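PDB 1Y7R: hypothetical protein SA2161 from Staphylococcus aureus, which is of unknown function but, as a member of the GNAT family, is probably an acetyltransferase that transfers an acetyl group from acetyl-CoA. Local coordinates for residues D7-E12 with K33-A38; C15-N20 with D68-K73; F40-Y45 with M85-K90. The protein carries 4 engineered substitutions. One frame throughout, in Å; residues are numbered along the deposited sequence. Where two conformers were deposited one is given.

From the N terminus, strand 3-5 leads through the loop 7-10 into helix 11-20. Interaction 1 closes the first loop, which is mostly helical, by bringing the end of helix 28-34 back to the start of helix 11-20. The chain then enters strand 40-46, so interaction 3 opens only after interaction 1 has closed. Interaction 2 starts farther along helix 11-20 and reaches strand 63-71, crossing both other contacts in sequence. Interaction 3 closes the loop that contains strands 49-58 and 63-71, tying strand 40-46 to helix 80-95. Interactions 2 and 3 involve the same central sheet and meet where I69 packs on I88; interaction 1 touches interaction 3 through P9 on T41 and T43.

Interaction 1 of 3, residues D7-E12 with K33-A38; sequences DIPTCE and KGLPNA
I8 and P36 mark the closest approach of the two backbones, with their CA atoms 6.5 Å apart; no hydrogen bond joins the segments. Residues 7-10 run as an extended loop into helix 11-20, while 33-38 leaves helix 28-34 and turns toward strand 40-46, with N37 N bonded to G34 O. Apolar side chains carry the contact, with L35 at its centre. Its side chain points at the loop and divides its two methyls: CD1 lies against the backbone, 3.8 Å from both P9 O and C11 CA, and CD2 meets the P9 ring at CG, 3.9 Å away. C11 SG comes to 4.0 Å from the same CD1, so that the leucine tip sits where the loop becomes helix. Two helices between the first and second strands are a hallmark of the GNAT fold, and here the exit of the second is packed on the entrance of the first. T10 occupies the N-cap position of helix 11-20, its OG1 hydrogen-bonded to D13 N. On the more exposed flank I8 extends over P36. With CG1 anti to the backbone N (chi1 -168°) and the chain continuing outstretched, CD1 is carried to 3.5 Å from P36 CA, a tight carbon contact, and to 3.8 Å from the ring carbon P36 CG. Beneath, P9 rests on M53, T41 and T43, and L35 on R55.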
ATOM      1  N   ASP A   7       0.575  11.396  17.012  1.00  8.61           N
ATOM      2  CA  ASP A   7       1.227  10.436  17.941  1.00  9.86           C
ATOM      3  C   ASP A   7       0.891   9.008  17.542  1.00 10.80           C
ATOM      4  O   ASP A   7      -0.130   8.774  16.924  1.00 12.54           O
ATOM      5  CB  ASP A   7       0.716  10.555  19.392  1.00  9.76           C
ATOM      6  CG  ASP A   7       0.878  11.923  20.021  1.00 12.24           C
ATOM      7  OD1 ASP A   7       0.275  12.075  21.124  1.00 12.17           O
ATOM      8  OD2 ASP A   7       1.559  12.821  19.482  1.00 14.30           O
ATOM      9  N   ILE A   8       1.741   8.066  17.947  1.00 11.60           N
ATOM     10  CA  ILE A   8       1.444   6.629  17.846  1.00 11.91           C
ATOM     11  C   ILE A   8       0.236   6.318  18.758  1.00 11.93           C
ATOM     12  O   ILE A   8       0.221   6.732  19.929  1.00 12.26           O
ATOM     13  CB  ILE A   8       2.694   5.791  18.272  1.00 11.60           C
ATOM     14  CG1 ILE A   8       2.526   4.300  17.900  1.00 11.75           C
ATOM     15  CG2 ILE A   8       3.007   5.985  19.795  1.00 11.17           C
ATOM     16  CD1 ILE A   8       3.842   3.513  17.938  1.00 13.60           C
ATOM     17  N   PRO A   9      -0.812   5.646  18.213  1.00 12.34           N
ATOM     18  CA  PRO A   9      -1.974   5.252  19.022  1.00 12.43           C
ATOM     19  C   PRO A   9      -1.602   4.095  19.969  1.00 11.85           C
ATOM     20  O   PRO A   9      -0.633   3.391  19.715  1.00 12.37           O
ATOM     21  CB  PRO A   9      -2.985   4.755  17.970  1.00 13.02           C
ATOM     22  CG  PRO A   9      -2.413   5.060  16.654  1.00 14.25           C
ATOM     23  CD  PRO A   9      -0.944   5.220  16.806  1.00 13.27           C
ATOM     24  N   THR A  10      -2.345   3.892  21.061  1.00 11.41           N
ATOM     25  CA  THR A  10      -2.142   2.647  21.809  1.00 11.46           C
ATOM     26  C   THR A  10      -2.763   1.467  21.066  1.00 11.00           C
ATOM     27  O   THR A  10      -3.632   1.664  20.230  1.00  9.47           O
ATOM     28  CB  THR A  10      -2.733   2.696  23.228  1.00 11.42           C
ATOM     29  OG1 THR A  10      -4.167   2.738  23.162  1.00 11.60           O
ATOM     30  CG2 THR A  10      -2.185   3.892  23.994  1.00 12.36           C
ATOM     31  N   CYS A  11      -2.342   0.240  21.401  1.00 10.77           N
ATOM     32  CA  CYS A  11      -2.880  -0.938  20.734  1.00 11.63           C
ATOM     33  C   CYS A  11      -4.356  -1.030  21.030  1.00  9.85           C
ATOM     34  O   CYS A  11      -5.152  -1.283  20.127  1.00 10.02           O
ATOM     35  CB  CYS A  11      -2.192  -2.221  21.187  1.00 12.12           C
ATOM     36  SG  CYS A  11      -0.536  -2.389  20.490  1.00 21.14           S
ATOM     37  N   GLU A  12      -4.730  -0.804  22.293  1.00  9.01           N
ATOM     38  CA  GLU A  12      -6.138  -0.867  22.649  1.00  8.76           C
ATOM     39  C   GLU A  12      -6.964   0.138  21.867  1.00  8.59           C
ATOM     40  O   GLU A  12      -8.004  -0.233  21.331  1.00  8.86           O
ATOM     41  CB  GLU A  12      -6.356  -0.652  24.154  1.00  8.54           C
ATOM     42  CG  GLU A  12      -7.855  -0.564  24.510  1.00 10.12           C
ATOM     43  CD  GLU A  12      -8.144  -0.768  25.968  1.00 13.57           C
ATOM     44  OE1 GLU A  12      -7.196  -0.721  26.782  1.00 15.65           O
ATOM     45  OE2 GLU A  12      -9.326  -0.967  26.312  1.00 12.60           O
ATOM     46  N   LYS A  33       2.890  -5.107  16.422  1.00  8.77           N
ATOM     47  CA  LYS A  33       3.918  -5.157  15.410  1.00 10.04           C
ATOM     48  C   LYS A  33       3.809  -4.025  14.380  1.00  9.92           C
ATOM     49  O   LYS A  33       4.836  -3.589  13.866  1.00 11.17           O
ATOM     50  CB  LYS A  33       3.842  -6.484  14.683  1.00 10.40           C
ATOM     51  CG  LYS A  33       3.939  -7.708  15.576  1.00 13.81           C
ATOM     52  CD  LYS A  33       3.791  -8.969  14.765  1.00 18.01           C
ATOM     53  CE  LYS A  33       4.700  -8.933  13.556  1.00 23.21           C
ATOM     54  NZ  LYS A  33       6.078  -8.485  13.930  1.00 27.44           N
ATOM     55  N   GLY A  34       2.591  -3.557  14.093  1.00  8.23           N
ATOM     56  CA  GLY A  34       2.339  -2.640  12.957  1.00  7.96           C
ATOM     57  C   GLY A  34       2.339  -1.162  13.310  1.00  6.92           C
ATOM     58  O   GLY A  34       2.799  -0.315  12.529  1.00  7.38           O
ATOM     59  N   LEU A  35       1.843  -0.824  14.496  1.00  7.65           N
ATOM     60  CA  LEU A  35       1.588   0.597  14.805  1.00  7.32           C
ATOM     61  C   LEU A  35       2.803   1.542  14.714  1.00  8.20           C
ATOM     62  O   LEU A  35       2.631   2.679  14.281  1.00  8.07           O
ATOM     63  CB  LEU A  35       0.902   0.752  16.167  1.00  6.70           C
ATOM     64  CG  LEU A  35      -0.600   0.440  16.179  1.00  8.36           C
ATOM     65  CD1 LEU A  35      -1.082   0.318  17.607  1.00  8.14           C
ATOM     66  CD2 LEU A  35      -1.375   1.516  15.423  1.00  8.78           C
ATOM     67  N   PRO A  36       3.996   1.108  15.175  1.00  8.14           N
ATOM     68  CA  PRO A  36       5.151   2.011  15.090  1.00  8.58           C
ATOM     69  C   PRO A  36       5.685   2.322  13.699  1.00  8.46           C
ATOM     70  O   PRO A  36       6.524   3.229  13.548  1.00  8.70           O
ATOM     71  CB  PRO A  36       6.241   1.248  15.874  1.00  9.03           C
ATOM     72  CG  PRO A  36       5.515   0.314  16.750  1.00 10.87           C
ATOM     73  CD  PRO A  36       4.364  -0.138  15.889  1.00  8.71           C
ATOM     74  N   ASN A  37       5.198   1.592  12.695  1.00  7.20           N
ATOM     75  CA  ASN A  37       5.861   1.491  11.407  1.00  7.99           C
ATOM     76  C   ASN A  37       5.124   2.126  10.237  1.00  8.70           C
ATOM     77  O   ASN A  37       5.503   1.919   9.084  1.00 10.61           O
ATOM     78  CB  ASN A  37       6.162   0.011  11.098  1.00  7.79           C
ATOM     79  CG  ASN A  37       7.071  -0.629  12.138  1.00  9.74           C
ATOM     80  OD1 ASN A  37       6.776  -1.713  12.682  1.00 14.22           O
ATOM     81  ND2 ASN A  37       8.150   0.051  12.454  1.00  8.84           N
ATOM     82  N   ALA A  38       4.104   2.928  10.507  1.00  8.54           N
ATOM     83  CA  ALA A  38       3.489   3.729   9.432  1.00  8.39           C
ATOM     84  C   ALA A  38       4.393   4.930   9.188  1.00  8.10           C
ATOM     85  O   ALA A  38       5.033   5.432  10.133  1.00  9.23           O
ATOM     86  CB  ALA A  38       2.120   4.184   9.861  1.00  8.19           C
TER

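Interaction 2 of 3, residues C15-N20 with D68-K73. Engineered in segment 68-73: L72 (natural residue Ser).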
ATOM      1  N   CYS A  15      -7.244  -0.908  18.089  1.00  7.13           N
ATOM      2  CA  CYS A  15      -8.106  -2.049  17.865  1.00  6.58           C
ATOM      3  C   CYS A  15      -9.564  -1.634  18.107  1.00  6.16           C
ATOM      4  O   CYS A  15     -10.473  -2.019  17.350  1.00  5.92           O
ATOM      5  CB  CYS A  15      -7.706  -3.181  18.809  1.00  6.79           C
ATOM      6  SG  CYS A  15      -6.124  -3.927  18.326  1.00  9.85           S
ATOM      7  N   ALA A  16      -9.778  -0.841  19.160  1.00  5.10           N
ATOM      8  CA  ALA A  16     -11.108  -0.384  19.552  1.00  6.57           C
ATOM      9  C   ALA A  16     -11.725   0.521  18.506  1.00  5.82           C
ATOM     10  O   ALA A  16     -12.936   0.438  18.213  1.00  5.89           O
ATOM     11  CB  ALA A  16     -11.067   0.339  20.895  1.00  5.69           C
ATOM     12  N   LEU A  17     -10.893   1.365  17.919  1.00  6.57           N
ATOM     13  CA  LEU A  17     -11.389   2.257  16.885  1.00  7.18           C
ATOM     14  C   LEU A  17     -11.804   1.496  15.639  1.00  7.16           C
ATOM     15  O   LEU A  17     -12.879   1.760  15.089  1.00  6.90           O
ATOM     16  CB  LEU A  17     -10.394   3.367  16.592  1.00  7.73           C
ATOM     17  CG  LEU A  17     -10.807   4.337  15.501  1.00  9.26           C
ATOM     18  CD1 LEU A  17     -12.146   5.024  15.841  1.00 10.68           C
ATOM     19  CD2 LEU A  17      -9.672   5.355  15.325  1.00  9.24           C
ATOM     20  N   ARG A  18     -10.982   0.549  15.190  1.00  7.49           N
ATOM     21  CA  ARG A  18     -11.363  -0.348  14.094  1.00  8.07           C
ATOM     22  C   ARG A  18     -12.739  -0.989  14.319  1.00  7.95           C
ATOM     23  O   ARG A  18     -13.618  -0.911  13.479  1.00  7.53           O
ATOM     24  CB  ARG A  18     -10.319  -1.468  13.948  1.00  9.47           C
ATOM     25  CG  ARG A  18      -9.140  -1.125  13.072  1.00 10.76           C
ATOM     26  CD  ARG A  18      -8.775  -2.413  12.248  1.00 14.52           C
ATOM     27  NE  ARG A  18      -8.152  -2.088  10.984  1.00 23.07           N
ATOM     28  CZ  ARG A  18      -8.492  -2.538   9.788  1.00 21.42           C
ATOM     29  NH1 ARG A  18      -9.455  -3.444   9.601  1.00 16.96           N
ATOM     30  NH2 ARG A  18      -7.810  -2.090   8.760  1.00 25.07           N
ATOM     31  N   ILE A  19     -12.922  -1.634  15.463  1.00  7.62           N
ATOM     32  CA  ILE A  19     -14.200  -2.308  15.724  1.00  7.97           C
ATOM     33  C   ILE A  19     -15.384  -1.334  15.733  1.00  7.09           C
ATOM     34  O   ILE A  19     -16.472  -1.584  15.128  1.00  7.50           O
ATOM     35  CB  ILE A  19     -14.089  -3.116  17.034  1.00  7.25           C
ATOM     36  CG1 ILE A  19     -13.227  -4.351  16.741  1.00 10.03           C
ATOM     37  CG2 ILE A  19     -15.475  -3.514  17.585  1.00  9.34           C
ATOM     38  CD1 ILE A  19     -12.632  -4.960  17.992  1.00 10.41           C
ATOM     39  N   ASN A  20     -15.190  -0.222  16.406  1.00  6.91           N
ATOM     40  CA  ASN A  20     -16.275   0.735  16.549  1.00  6.03           C
ATOM     41  C   ASN A  20     -16.507   1.625  15.350  1.00  7.21           C
ATOM     42  O   ASN A  20     -17.515   2.344  15.311  1.00  7.26           O
ATOM     43  CB  ASN A  20     -16.099   1.525  17.819  1.00  5.87           C
ATOM     44  CG  ASN A  20     -16.445   0.696  19.016  1.00  6.11           C
ATOM     45  OD1 ASN A  20     -17.625   0.488  19.293  1.00  8.95           O
ATOM     46  ND2 ASN A  20     -15.448   0.133  19.666  1.00  5.69           N
ATOM     47  N   ASP A  68      -6.390   2.263   7.038  1.00  8.29           N
ATOM     48  CA  ASP A  68      -6.925   2.457   8.398  1.00  8.90           C
ATOM     49  C   ASP A  68      -7.624   3.788   8.585  1.00  8.87           C
ATOM     50  O   ASP A  68      -7.481   4.433   9.638  1.00  8.92           O
ATOM     51  CB  ASP A  68      -5.802   2.310   9.436  1.00  9.70           C
ATOM     52  CG  ASP A  68      -5.450   0.867   9.692  1.00 12.55           C
ATOM     53  OD1 ASP A  68      -6.358   0.022   9.595  1.00 19.58           O
ATOM     54  OD2 ASP A  68      -4.289   0.552   9.962  1.00 14.49           O
ATOM     55  N   ILE A  69      -8.404   4.223   7.582  1.00  8.37           N
ATOM     56  CA  ILE A  69      -9.238   5.421   7.773  1.00  8.32           C
ATOM     57  C   ILE A  69     -10.449   4.985   8.586  1.00  8.43           C
ATOM     58  O   ILE A  69     -11.391   4.377   8.049  1.00  9.26           O
ATOM     59  CB  ILE A  69      -9.658   6.047   6.425  1.00  8.23           C
ATOM     60  CG1 ILE A  69      -8.397   6.356   5.605  1.00  9.14           C
ATOM     61  CG2 ILE A  69     -10.507   7.338   6.643  1.00  9.30           C
ATOM     62  CD1 ILE A  69      -7.503   7.370   6.202  1.00 11.53           C
ATOM     63  N   ALA A  70     -10.428   5.297   9.879  1.00  7.86           N
ATOM     64  CA  ALA A  70     -11.418   4.747  10.797  1.00  6.62           C
ATOM     65  C   ALA A  70     -11.989   5.891  11.599  1.00  7.14           C
ATOM     66  O   ALA A  70     -11.238   6.586  12.295  1.00  7.68           O
ATOM     67  CB  ALA A  70     -10.752   3.764  11.745  1.00  8.72           C
ATOM     68  N   VAL A  71     -13.303   6.067  11.539  1.00  5.19           N
ATOM     69  CA  VAL A  71     -13.982   7.078  12.360  1.00  5.02           C
ATOM     70  C   VAL A  71     -15.093   6.330  13.104  1.00  5.52           C
ATOM     71  O   VAL A  71     -15.823   5.561  12.483  1.00  4.85           O
ATOM     72  CB  VAL A  71     -14.580   8.213  11.450  1.00  5.34           C
ATOM     73  CG1 VAL A  71     -15.526   9.127  12.232  1.00  6.00           C
ATOM     74  CG2 VAL A  71     -13.437   8.999  10.701  1.00  6.35           C
ATOM     75  N   LEU A  72     -15.229   6.536  14.414  1.00  4.11           N
ATOM     76  CA  LEU A  72     -16.343   5.923  15.161  1.00  4.84           C
ATOM     77  C   LEU A  72     -17.664   6.056  14.432  1.00  5.77           C
ATOM     78  O   LEU A  72     -18.005   7.136  13.914  1.00  4.37           O
ATOM     79  CB  LEU A  72     -16.492   6.552  16.536  1.00  6.19           C
ATOM     80  CG  LEU A  72     -15.338   6.306  17.490  1.00  6.22           C
ATOM     81  CD1 LEU A  72     -15.606   7.120  18.756  1.00  5.47           C
ATOM     82  CD2 LEU A  72     -15.265   4.810  17.807  1.00  5.92           C
ATOM     83  N   LYS A  73     -18.428   4.961  14.412  1.00  6.22           N
ATOM     84  CA  LYS A  73     -19.746   5.002  13.784  1.00  8.51           C
ATOM     85  C   LYS A  73     -20.557   6.199  14.320  1.00  8.39           C
ATOM     86  O   LYS A  73     -21.160   6.936  13.537  1.00  9.39           O
ATOM     87  CB  LYS A  73     -20.469   3.697  14.045  1.00  9.83           C
ATOM     88  CG  LYS A  73     -20.981   2.973  12.797  1.00 15.21           C
ATOM     89  CD  LYS A  73     -20.002   2.909  11.623  1.00 19.04           C
ATOM     90  CE  LYS A  73     -20.740   2.458  10.327  1.00 20.13           C
ATOM     91  NZ  LYS A  73     -19.994   2.751   9.038  1.00 24.19           N
TER
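L17 projects from helix 11-20 onto strand 63-71, part of the helix-on-sheet layer of the GNAT fold; the short segments cross at 71° with their axes 7.3 Å apart. Holding CG anti to the backbone N, L17 sets CG 3.8 Å from A70 CB, and its CD1 lies 3.7 Å from L72 CD2. The side chains of L17 and L72, an engineered residue that replaces serine, stand about perpendicular; L72 CD2 also presses on N20 CB. At the start of the strand segment, R18 sets out away from the strand, but its bent chain returns the guanidinium to D68. The two flat groups are nearly at right angles, 83° apart, and the arginine uses its side, NE and NH2, on the single atom D68 OD1. The NH2 bond is 2.7 Å and runs nearly along the C-O direction of OD1; the longer NE bond comes from the syn side but well out of the carboxylate plane. D68 OD2 has its own partners, a salt bridge to R55 and a hydrogen bond from Y14, so the carboxylate is held at both oxygens. At the helix C-terminal end, K73 N donates to N20 O over 2.9 Å, nearly straight at 170°.

Interaction 3 of 3, residues F40-Y45 with M85-K90; sequences FTVTLY and MEHIMK
F40 and V42, alternate residues on the same face of strand 40-46, meet H87 and I88 of helix 80-95, which packs on this side of the central sheet of the GNAT fold. The segments run nearly antiparallel, at 157° with axes 8.7 Å apart, and no hydrogen bond joins them. The F40 ring reaches the helix backbone with its far carbons CE2 and CZ: CZ stands 3.6 Å from H87 O and CE2 3.8 Å from I88 CA. Its chi1 of 174°, with CG anti to the backbone N, swings the ring out to the helix. V42, in the one of its two conformers described here, splits its methyls between the neighbouring helix residues. CG2 comes to 4.0 Å from H87 CB and CG1 to 4.1 Å from I88 CG1, the side chains crossing about at right angles in both pairs. I88 CG1 touches both V42 CG1 and F40 CE2, the latter at 4.0 Å. Farther out, the F40 ring is stacked on Y91 and meets Y6 edge-to-face. Y6 has a second role, since its OH is hydrogen-bonded to H87 ND1, linking the imidazole and F40 to a common neighbour. I88 also packs on I66 and I69 of strand 63-71 and on V56, so the helix spans several strands, while V42 touches I84 a turn earlier. Within the helix, M89 N is bonded to M85 O at 2.8 Å.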
ATOM      1  N   PHE A  40       3.194   7.844   8.550  1.00  6.85           N
ATOM      2  CA  PHE A  40       2.462   8.957   9.127  1.00  5.65           C
ATOM      3  C   PHE A  40       1.160   8.441   9.714  1.00  5.29           C
ATOM      4  O   PHE A  40       0.501   7.578   9.118  1.00  5.67           O
ATOM      5  CB  PHE A  40       2.170   9.977   8.014  1.00  5.35           C
ATOM      6  CG  PHE A  40       1.289  11.122   8.427  1.00  5.83           C
ATOM      7  CD1 PHE A  40       1.837  12.232   9.081  1.00  8.00           C
ATOM      8  CD2 PHE A  40      -0.087  11.103   8.124  1.00  5.55           C
ATOM      9  CE1 PHE A  40       1.022  13.333   9.447  1.00  7.79           C
ATOM     10  CE2 PHE A  40      -0.905  12.200   8.497  1.00  9.41           C
ATOM     11  CZ  PHE A  40      -0.329  13.318   9.155  1.00  8.25           C
ATOM     12  N   THR A  41       0.791   8.975  10.881  1.00  5.46           N
ATOM     13  CA  THR A  41      -0.460   8.604  11.550  1.00  6.50           C
ATOM     14  C   THR A  41      -1.102   9.858  12.086  1.00  7.06           C
ATOM     15  O   THR A  41      -0.426  10.650  12.746  1.00  8.10           O
ATOM     16  CB  THR A  41      -0.218   7.633  12.747  1.00  7.94           C
ATOM     17  OG1 THR A  41       0.487   6.462  12.295  1.00  8.85           O
ATOM     18  CG2 THR A  41      -1.541   7.171  13.347  1.00  8.69           C
ATOM     19  N   VAL A  42      -2.391  10.043  11.818  1.00  6.90           N
ATOM     20  CA  VAL A  42      -3.153  11.154  12.429  1.00  6.80           C
ATOM     21  C   VAL A  42      -4.253  10.562  13.284  1.00  6.95           C
ATOM     22  O   VAL A  42      -4.897   9.590  12.897  1.00  6.63           O
ATOM     23  CB  VAL A  42      -3.933  12.051  11.341  0.50  9.81           C
ATOM     24  CG1 VAL A  42      -4.746  11.256  10.314  0.50  3.61           C
ATOM     25  CG2 VAL A  42      -4.786  13.179  12.020  0.50  6.10           C
ATOM     26  N   THR A  43      -4.449  11.143  14.460  1.00  5.28           N
ATOM     27  CA  THR A  43      -5.482  10.719  15.401  1.00  5.46           C
ATOM     28  C   THR A  43      -6.254  11.942  15.889  1.00  5.76           C
ATOM     29  O   THR A  43      -5.687  13.039  16.039  1.00  5.90           O
ATOM     30  CB  THR A  43      -4.908   9.932  16.613  1.00  6.22           C
ATOM     31  OG1 THR A  43      -3.692  10.554  17.059  1.00  8.26           O
ATOM     32  CG2 THR A  43      -4.622   8.436  16.202  1.00  8.12           C
ATOM     33  N   LEU A  44      -7.558  11.748  16.064  1.00  5.74           N
ATOM     34  CA  LEU A  44      -8.484  12.785  16.526  1.00  5.64           C
ATOM     35  C   LEU A  44      -9.083  12.346  17.841  1.00  6.16           C
ATOM     36  O   LEU A  44      -9.558  11.209  17.978  1.00  6.48           O
ATOM     37  CB  LEU A  44      -9.628  12.958  15.535  1.00  6.68           C
ATOM     38  CG  LEU A  44      -9.237  13.275  14.087  1.00  6.97           C
ATOM     39  CD1 LEU A  44     -10.524  13.392  13.283  1.00  8.31           C
ATOM     40  CD2 LEU A  44      -8.438  14.527  13.917  1.00 10.54           C
ATOM     41  N   TYR A  45      -9.103  13.266  18.790  1.00  6.77           N
ATOM     42  CA  TYR A  45      -9.632  12.968  20.117  1.00  7.49           C
ATOM     43  C   TYR A  45     -10.726  13.980  20.494  1.00  8.24           C
ATOM     44  O   TYR A  45     -10.566  15.194  20.259  1.00  8.68           O
ATOM     45  CB  TYR A  45      -8.535  13.029  21.175  1.00  9.18           C
ATOM     46  CG  TYR A  45      -7.488  11.958  21.097  1.00 11.31           C
ATOM     47  CD1 TYR A  45      -7.662  10.749  21.774  1.00 11.11           C
ATOM     48  CD2 TYR A  45      -6.300  12.157  20.405  1.00 11.29           C
ATOM     49  CE1 TYR A  45      -6.707   9.753  21.733  1.00 13.07           C
ATOM     50  CE2 TYR A  45      -5.318  11.156  20.365  1.00 13.47           C
ATOM     51  CZ  TYR A  45      -5.528   9.962  21.036  1.00 13.99           C
ATOM     52  OH  TYR A  45      -4.557   8.960  20.979  1.00 15.51           O
HETATM   53  N   MSE A  85      -8.333  13.053   6.318  1.00  4.85           N
HETATM   54  CA  MSE A  85      -7.786  13.096   4.958  1.00  5.50           C
HETATM   55  C   MSE A  85      -7.032  14.395   4.706  1.00  5.98           C
HETATM   56  O   MSE A  85      -6.013  14.363   4.042  1.00  6.37           O
HETATM   57  CB  MSE A  85      -8.892  12.900   3.916  1.00  6.93           C
HETATM   58  CG  MSE A  85      -9.400  11.486   3.759  1.00  6.56           C
HETATM   59 SE   MSE A  85      -7.939  10.229   3.218  1.00 17.61          SE
HETATM   60  CE  MSE A  85      -7.629  10.919   1.409  1.00 10.83           C
ATOM     61  N   GLU A  86      -7.511  15.535   5.227  1.00  5.85           N
ATOM     62  CA  GLU A  86      -6.793  16.789   5.055  1.00  7.00           C
ATOM     63  C   GLU A  86      -5.385  16.675   5.642  1.00  6.60           C
ATOM     64  O   GLU A  86      -4.403  17.110   5.036  1.00  7.67           O
ATOM     65  CB  GLU A  86      -7.558  17.960   5.712  1.00  7.56           C
ATOM     66  CG  GLU A  86      -8.820  18.372   4.948  1.00 11.23           C
ATOM     67  CD  GLU A  86      -8.500  19.190   3.665  1.00 12.39           C
ATOM     68  OE1 GLU A  86      -7.340  19.151   3.192  1.00 14.23           O
ATOM     69  OE2 GLU A  86      -9.406  19.888   3.151  1.00 14.22           O
ATOM     70  N   HIS A  87      -5.268  16.074   6.819  1.00  5.50           N
ATOM     71  CA  HIS A  87      -3.926  15.918   7.428  1.00  5.80           C
ATOM     72  C   HIS A  87      -3.051  14.907   6.677  1.00  5.97           C
ATOM     73  O   HIS A  87      -1.849  15.157   6.435  1.00  6.48           O
ATOM     74  CB  HIS A  87      -4.080  15.615   8.912  1.00  6.00           C
ATOM     75  CG  HIS A  87      -4.505  16.814   9.702  1.00  8.58           C
ATOM     76  ND1 HIS A  87      -3.596  17.696  10.251  1.00  9.58           N
ATOM     77  CD2 HIS A  87      -5.732  17.332   9.952  1.00  8.78           C
ATOM     78  CE1 HIS A  87      -4.248  18.673  10.860  1.00 10.35           C
ATOM     79  NE2 HIS A  87      -5.546  18.480  10.692  1.00  9.52           N
ATOM     80  N   ILE A  88      -3.666  13.821   6.210  1.00  5.25           N
ATOM     81  CA  ILE A  88      -2.943  12.860   5.370  1.00  5.89           C
ATOM     82  C   ILE A  88      -2.457  13.505   4.067  1.00  5.51           C
ATOM     83  O   ILE A  88      -1.297  13.318   3.660  1.00  6.89           O
ATOM     84  CB  ILE A  88      -3.819  11.613   5.099  1.00  5.76           C
ATOM     85  CG1 ILE A  88      -3.925  10.786   6.370  1.00  5.84           C
ATOM     86  CG2 ILE A  88      -3.274  10.777   3.949  1.00  5.57           C
ATOM     87  CD1 ILE A  88      -4.850   9.621   6.208  1.00 11.49           C
HETATM   88  N   MSE A  89      -3.324  14.293   3.433  1.00  6.19           N
HETATM   89  CA  MSE A  89      -2.963  14.916   2.141  1.00  7.06           C
HETATM   90  C   MSE A  89      -1.881  15.974   2.312  1.00  7.37           C
HETATM   91  O   MSE A  89      -1.042  16.163   1.409  1.00  7.80           O
HETATM   92  CB  MSE A  89      -4.192  15.489   1.427  1.00  7.13           C
HETATM   93  CG  MSE A  89      -5.177  14.436   0.922  1.00 11.93           C
HETATM   94 SE   MSE A  89      -4.339  12.943  -0.099  1.00 23.54          SE
HETATM   95  CE  MSE A  89      -3.981  11.768   1.274  1.00 24.84           C
ATOM     96  N   LYS A  90      -1.901  16.664   3.451  1.00  7.15           N
ATOM     97  CA  LYS A  90      -0.783  17.521   3.864  1.00  8.50           C
ATOM     98  C   LYS A  90       0.577  16.806   4.009  1.00  7.64           C
ATOM     99  O   LYS A  90       1.606  17.299   3.505  1.00  7.79           O
ATOM    100  CB  LYS A  90      -1.173  18.297   5.125  1.00  9.05           C
ATOM    101  CG  LYS A  90      -0.097  19.253   5.595  1.00 11.75           C
ATOM    102  CD  LYS A  90      -0.646  20.196   6.659  1.00 18.71           C
ATOM    103  CE  LYS A  90      -0.854  21.567   6.044  1.00 20.96           C
ATOM    104  NZ  LYS A  90      -1.193  21.460   4.587  1.00 24.52           N
TER